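Putative enoyl-CoA hydratase/isomerase (Acinetobacter baumannii, PDB 3FDU) probably acts on acyl-CoA thioesters as an enoyl-CoA hydratase or isomerase of the crotonase superfamily. Local coordinates at residues D127-S138 with L164-A175. The protein carries 4 engineered substitutions. Residues are numbered along the deposited sequence; the frame is centred on the assembly and turned at random. Where two conformers were deposited one is given.
Sequences DNTALFQIPFVS and LFTAKKFNAETA
Phe132 and Phe170 form a short antiparallel backbone pairing at the edge of the small three-stranded sheet, where strand 131-133 lies between strand 109-111 and the short, weakly bonded strand 169-170. Phe132 N reaches Phe170 O at 2.9 Å, almost straight (169°), and Phe170 N returns to Phe132 O at 2.9 Å, more bent. On the face carrying Phe132 and Phe170, both buried, the ring planes are only 16° apart yet so displaced that they hardly overlap, centroids 5.4 Å apart. Phe170 has CG between its backbone N and carbonyl carbon (chi1 62°), which lays the face of its ring against Phe132 CB, a CH-pi contact with CB 3.5 Å from the Phe170 centroid. Ala175 CB, from helix 172-177, sits over a face of the Phe132 ring, and Val115 touches both phenylalanines. On the face of Gln133 and Lys169, extended Gln133 uses both ends of its amide: NE2 donates in the amide plane to Ala167 O (3.1 Å), while OE1 takes Lys169 NZ from above the carbonyl plane. Waters bridge the segments beyond the paired residues; one joins Ile134 N to Lys168 O, another links Asn128 O and Ala130 O to Ala172 N. Asn171 OD1 caps helix 172-177 through Thr174 N. Such a small sheet beside the main one is characteristic of the crotonase fold.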
loop_
_atom_site.group_PDB
_atom_site.type_symbol
_atom_site.label_atom_id
_atom_site.label_comp_id
_atom_site.label_asym_id
_atom_site.label_seq_id
_atom_site.Cartn_x
_atom_site.Cartn_y
_atom_site.Cartn_z
ATOM N N ASP A 127 -11.959 6.754 17.994
ATOM C CA ASP A 127 -13.305 6.276 18.266
ATOM C C ASP A 127 -14.211 6.770 17.122
ATOM O O ASP A 127 -13.719 7.424 16.182
ATOM C CB ASP A 127 -13.782 6.692 19.688
ATOM C CG ASP A 127 -14.074 8.201 19.826
ATOM O OD1 ASP A 127 -14.201 8.929 18.791
ATOM O OD2 ASP A 127 -14.212 8.663 21.001
ATOM N N ASN A 128 -15.496 6.388 17.170
ATOM C CA ASN A 128 -16.396 6.624 16.054
ATOM C C ASN A 128 -16.775 8.089 15.911
ATOM O O ASN A 128 -17.472 8.479 14.949
ATOM C CB ASN A 128 -17.668 5.779 16.191
ATOM C CG ASN A 128 -18.246 5.361 14.826
ATOM O OD1 ASN A 128 -17.515 5.164 13.849
ATOM N ND2 ASN A 128 -19.557 5.119 14.798
ATOM N N THR A 129 -16.361 8.898 16.875
ATOM C CA THR A 129 -16.632 10.349 16.791
ATOM C C THR A 129 -15.611 11.074 15.877
ATOM O O THR A 129 -15.772 12.264 15.568
ATOM C CB THR A 129 -16.567 11.080 18.177
ATOM O OG1 THR A 129 -15.196 11.205 18.617
ATOM C CG2 THR A 129 -17.404 10.372 19.275
ATOM N N ALA A 130 -14.572 10.362 15.457
ATOM C CA ALA A 130 -13.513 10.979 14.664
ATOM C C ALA A 130 -13.969 11.425 13.269
ATOM O O ALA A 130 -14.604 10.682 12.536
ATOM C CB ALA A 130 -12.343 10.050 14.567
ATOM N N LEU A 131 -13.613 12.650 12.904
ATOM C CA LEU A 131 -13.978 13.184 11.610
ATOM C C LEU A 131 -12.722 13.769 10.984
ATOM O O LEU A 131 -12.174 14.750 11.484
ATOM C CB LEU A 131 -15.057 14.286 11.746
ATOM C CG LEU A 131 -16.472 13.743 12.106
ATOM C CD1 LEU A 131 -17.346 14.965 12.375
ATOM C CD2 LEU A 131 -17.081 12.796 11.015
ATOM N N PHE A 132 -12.301 13.182 9.885
ATOM C CA PHE A 132 -11.006 13.513 9.282
ATOM C C PHE A 132 -11.189 14.336 7.994
ATOM O O PHE A 132 -12.181 14.200 7.293
ATOM C CB PHE A 132 -10.247 12.243 8.907
ATOM C CG PHE A 132 -10.023 11.262 10.047
ATOM C CD1 PHE A 132 -8.850 11.314 10.794
ATOM C CD2 PHE A 132 -10.951 10.260 10.327
ATOM C CE1 PHE A 132 -8.615 10.397 11.829
ATOM C CE2 PHE A 132 -10.737 9.335 11.375
ATOM C CZ PHE A 132 -9.568 9.401 12.135
ATOM N N GLN A 133 -10.162 15.116 7.637
ATOM C CA GLN A 133 -10.179 15.795 6.348
ATOM C C GLN A 133 -8.770 16.248 5.982
ATOM O O GLN A 133 -7.988 16.616 6.868
ATOM C CB GLN A 133 -11.115 17.025 6.403
ATOM C CG GLN A 133 -11.291 17.724 4.988
ATOM C CD GLN A 133 -12.046 19.037 5.169
ATOM O OE1 GLN A 133 -12.115 19.550 6.288
ATOM N NE2 GLN A 133 -12.640 19.541 4.106
ATOM N N ILE A 134 -8.429 16.168 4.679
ATOM C CA ILE A 134 -7.219 16.795 4.132
ATOM C C ILE A 134 -7.678 17.902 3.192
ATOM O O ILE A 134 -7.930 17.673 2.009
ATOM C CB ILE A 134 -6.383 15.781 3.294
ATOM C CG1 ILE A 134 -6.367 14.422 4.009
ATOM C CG2 ILE A 134 -4.903 16.274 3.105
ATOM C CD1 ILE A 134 -5.472 13.396 3.324
ATOM N N PRO A 135 -7.831 19.090 3.713
ATOM C CA PRO A 135 -8.460 20.189 2.961
ATOM C C PRO A 135 -7.514 20.981 2.083
ATOM O O PRO A 135 -7.961 21.984 1.463
ATOM C CB PRO A 135 -8.981 21.111 4.077
ATOM C CG PRO A 135 -8.010 20.888 5.207
ATOM C CD PRO A 135 -7.565 19.440 5.117
ATOM N N PHE A 136 -6.241 20.560 1.982
ATOM C CA PHE A 136 -5.225 21.368 1.266
ATOM C C PHE A 136 -5.662 21.767 -0.145
ATOM O O PHE A 136 -5.537 22.927 -0.539
ATOM C CB PHE A 136 -3.820 20.661 1.215
ATOM C CG PHE A 136 -3.322 20.173 2.593
ATOM C CD1 PHE A 136 -3.351 21.004 3.703
ATOM C CD2 PHE A 136 -2.818 18.881 2.749
ATOM C CE1 PHE A 136 -2.908 20.537 4.972
ATOM C CE2 PHE A 136 -2.370 18.437 3.979
ATOM C CZ PHE A 136 -2.427 19.254 5.077
ATOM N N VAL A 137 -6.150 20.833 -0.943
ATOM C CA VAL A 137 -6.562 21.242 -2.309
ATOM C C VAL A 137 -7.636 22.340 -2.335
ATOM O O VAL A 137 -7.569 23.292 -3.149
ATOM C CB VAL A 137 -6.944 20.028 -3.191
ATOM C CG1 VAL A 137 -7.641 20.519 -4.506
ATOM C CG2 VAL A 137 -5.634 19.231 -3.549
ATOM N N SER A 138 -8.648 22.218 -1.471
ATOM C CA SER A 138 -9.751 23.183 -1.529
ATOM C C SER A 138 -9.345 24.505 -0.900
ATOM O O SER A 138 -9.957 25.542 -1.189
ATOM C CB SER A 138 -11.042 22.624 -0.885
ATOM O OG SER A 138 -10.738 22.233 0.440
ATOM N N LEU A 164 -7.030 13.136 -1.255
ATOM C CA LEU A 164 -6.253 14.371 -1.535
ATOM C C LEU A 164 -6.960 15.220 -2.590
ATOM O O LEU A 164 -7.077 16.443 -2.410
ATOM C CB LEU A 164 -4.826 14.036 -1.989
ATOM C CG LEU A 164 -3.884 13.573 -0.868
ATOM C CD1 LEU A 164 -2.497 13.050 -1.380
ATOM C CD2 LEU A 164 -3.645 14.685 0.092
ATOM N N PHE A 165 -7.406 14.615 -3.696
ATOM C CA PHE A 165 -7.976 15.459 -4.790
ATOM C C PHE A 165 -9.326 16.068 -4.342
ATOM O O PHE A 165 -9.617 17.224 -4.637
ATOM C CB PHE A 165 -8.276 14.666 -6.057
ATOM C CG PHE A 165 -7.068 14.285 -6.917
ATOM C CD1 PHE A 165 -5.756 14.381 -6.448
ATOM C CD2 PHE A 165 -7.286 13.769 -8.192
ATOM C CE1 PHE A 165 -4.670 13.974 -7.257
ATOM C CE2 PHE A 165 -6.218 13.417 -9.008
ATOM C CZ PHE A 165 -4.907 13.503 -8.527
ATOM N N THR A 166 -10.193 15.276 -3.702
ATOM C CA THR A 166 -11.548 15.775 -3.431
ATOM C C THR A 166 -11.554 16.666 -2.207
ATOM O O THR A 166 -12.476 17.478 -2.031
ATOM C CB THR A 166 -12.577 14.653 -3.216
ATOM O OG1 THR A 166 -12.275 13.918 -2.016
ATOM C CG2 THR A 166 -12.672 13.724 -4.414
ATOM N N ALA A 167 -10.540 16.490 -1.351
ATOM C CA ALA A 167 -10.479 17.216 -0.078
ATOM C C ALA A 167 -11.710 16.942 0.812
ATOM O O ALA A 167 -12.061 17.739 1.701
ATOM C CB ALA A 167 -10.298 18.734 -0.323
ATOM N N LYS A 168 -12.353 15.794 0.633
ATOM C CA LYS A 168 -13.604 15.574 1.389
ATOM C C LYS A 168 -13.390 15.158 2.860
ATOM O O LYS A 168 -12.331 14.609 3.242
ATOM C CB LYS A 168 -14.444 14.513 0.688
ATOM C CG LYS A 168 -13.781 13.097 0.663
ATOM C CD LYS A 168 -14.585 12.235 -0.336
ATOM C CE LYS A 168 -14.400 10.778 -0.116
ATOM N NZ LYS A 168 -15.138 10.117 -1.239
ATOM N N LYS A 169 -14.418 15.368 3.685
ATOM C CA LYS A 169 -14.408 14.833 5.036
ATOM C C LYS A 169 -14.700 13.332 4.945
ATOM O O LYS A 169 -15.294 12.817 3.958
ATOM C CB LYS A 169 -15.420 15.592 5.960
ATOM C CG LYS A 169 -14.985 17.017 6.297
ATOM C CD LYS A 169 -16.024 17.810 7.060
ATOM C CE LYS A 169 -15.482 19.213 7.428
ATOM N NZ LYS A 169 -14.182 19.153 8.224
ATOM N N PHE A 170 -14.201 12.595 5.921
ATOM C CA PHE A 170 -14.340 11.131 5.928
ATOM C C PHE A 170 -14.346 10.592 7.358
ATOM O O PHE A 170 -13.828 11.242 8.273
ATOM C CB PHE A 170 -13.321 10.414 5.005
ATOM C CG PHE A 170 -11.812 10.621 5.386
ATOM C CD1 PHE A 170 -11.124 9.675 6.190
ATOM C CD2 PHE A 170 -11.107 11.744 4.906
ATOM C CE1 PHE A 170 -9.741 9.848 6.514
ATOM C CE2 PHE A 170 -9.720 11.924 5.216
ATOM C CZ PHE A 170 -9.060 10.980 6.058
ATOM N N ASN A 171 -14.962 9.414 7.570
ATOM C CA ASN A 171 -15.231 9.003 8.925
ATOM C C ASN A 171 -14.177 7.998 9.390
ATOM O O ASN A 171 -13.168 7.760 8.680
ATOM C CB ASN A 171 -16.639 8.399 9.053
ATOM C CG ASN A 171 -16.846 7.207 8.106
ATOM O OD1 ASN A 171 -15.888 6.507 7.757
ATOM N ND2 ASN A 171 -18.086 6.978 7.685
ATOM N N ALA A 172 -14.353 7.452 10.594
ATOM C CA ALA A 172 -13.319 6.543 11.117
ATOM C C ALA A 172 -13.233 5.238 10.314
ATOM O O ALA A 172 -12.161 4.666 10.151
ATOM C CB ALA A 172 -13.531 6.264 12.633
ATOM N N GLU A 173 -14.347 4.760 9.766
ATOM C CA GLU A 173 -14.317 3.524 8.986
ATOM C C GLU A 173 -13.523 3.698 7.699
ATOM O O GLU A 173 -12.812 2.801 7.270
ATOM C CB GLU A 173 -15.744 3.052 8.673
ATOM C CG GLU A 173 -16.551 2.579 9.896
ATOM C CD GLU A 173 -16.946 3.693 10.898
ATOM O OE1 GLU A 173 -17.056 4.904 10.533
ATOM O OE2 GLU A 173 -17.161 3.326 12.082
ATOM N N THR A 174 -13.687 4.842 7.041
ATOM C CA THR A 174 -12.870 5.178 5.860
ATOM C C THR A 174 -11.375 5.270 6.261
ATOM O O THR A 174 -10.533 4.737 5.551
ATOM C CB THR A 174 -13.325 6.525 5.218
ATOM O OG1 THR A 174 -14.653 6.346 4.678
ATOM C CG2 THR A 174 -12.368 6.981 4.038
ATOM N N ALA A 175 -11.072 5.930 7.382
ATOM C CA ALA A 175 -9.685 6.108 7.805
ATOM C C ALA A 175 -9.102 4.753 8.145
ATOM O O ALA A 175 -7.950 4.487 7.858
ATOM C CB ALA A 175 -9.583 7.049 9.057
HETATM O O HOH W 1 -16.348 8.442 12.293
HETATM O O HOH W 2 -13.697 17.094 10.220
HETATM O O HOH W 3 -6.278 18.070 -0.255
HETATM O O HOH W 4 -9.796 14.619 2.546
HETATM O O HOH W 5 -13.237 20.965 1.133
#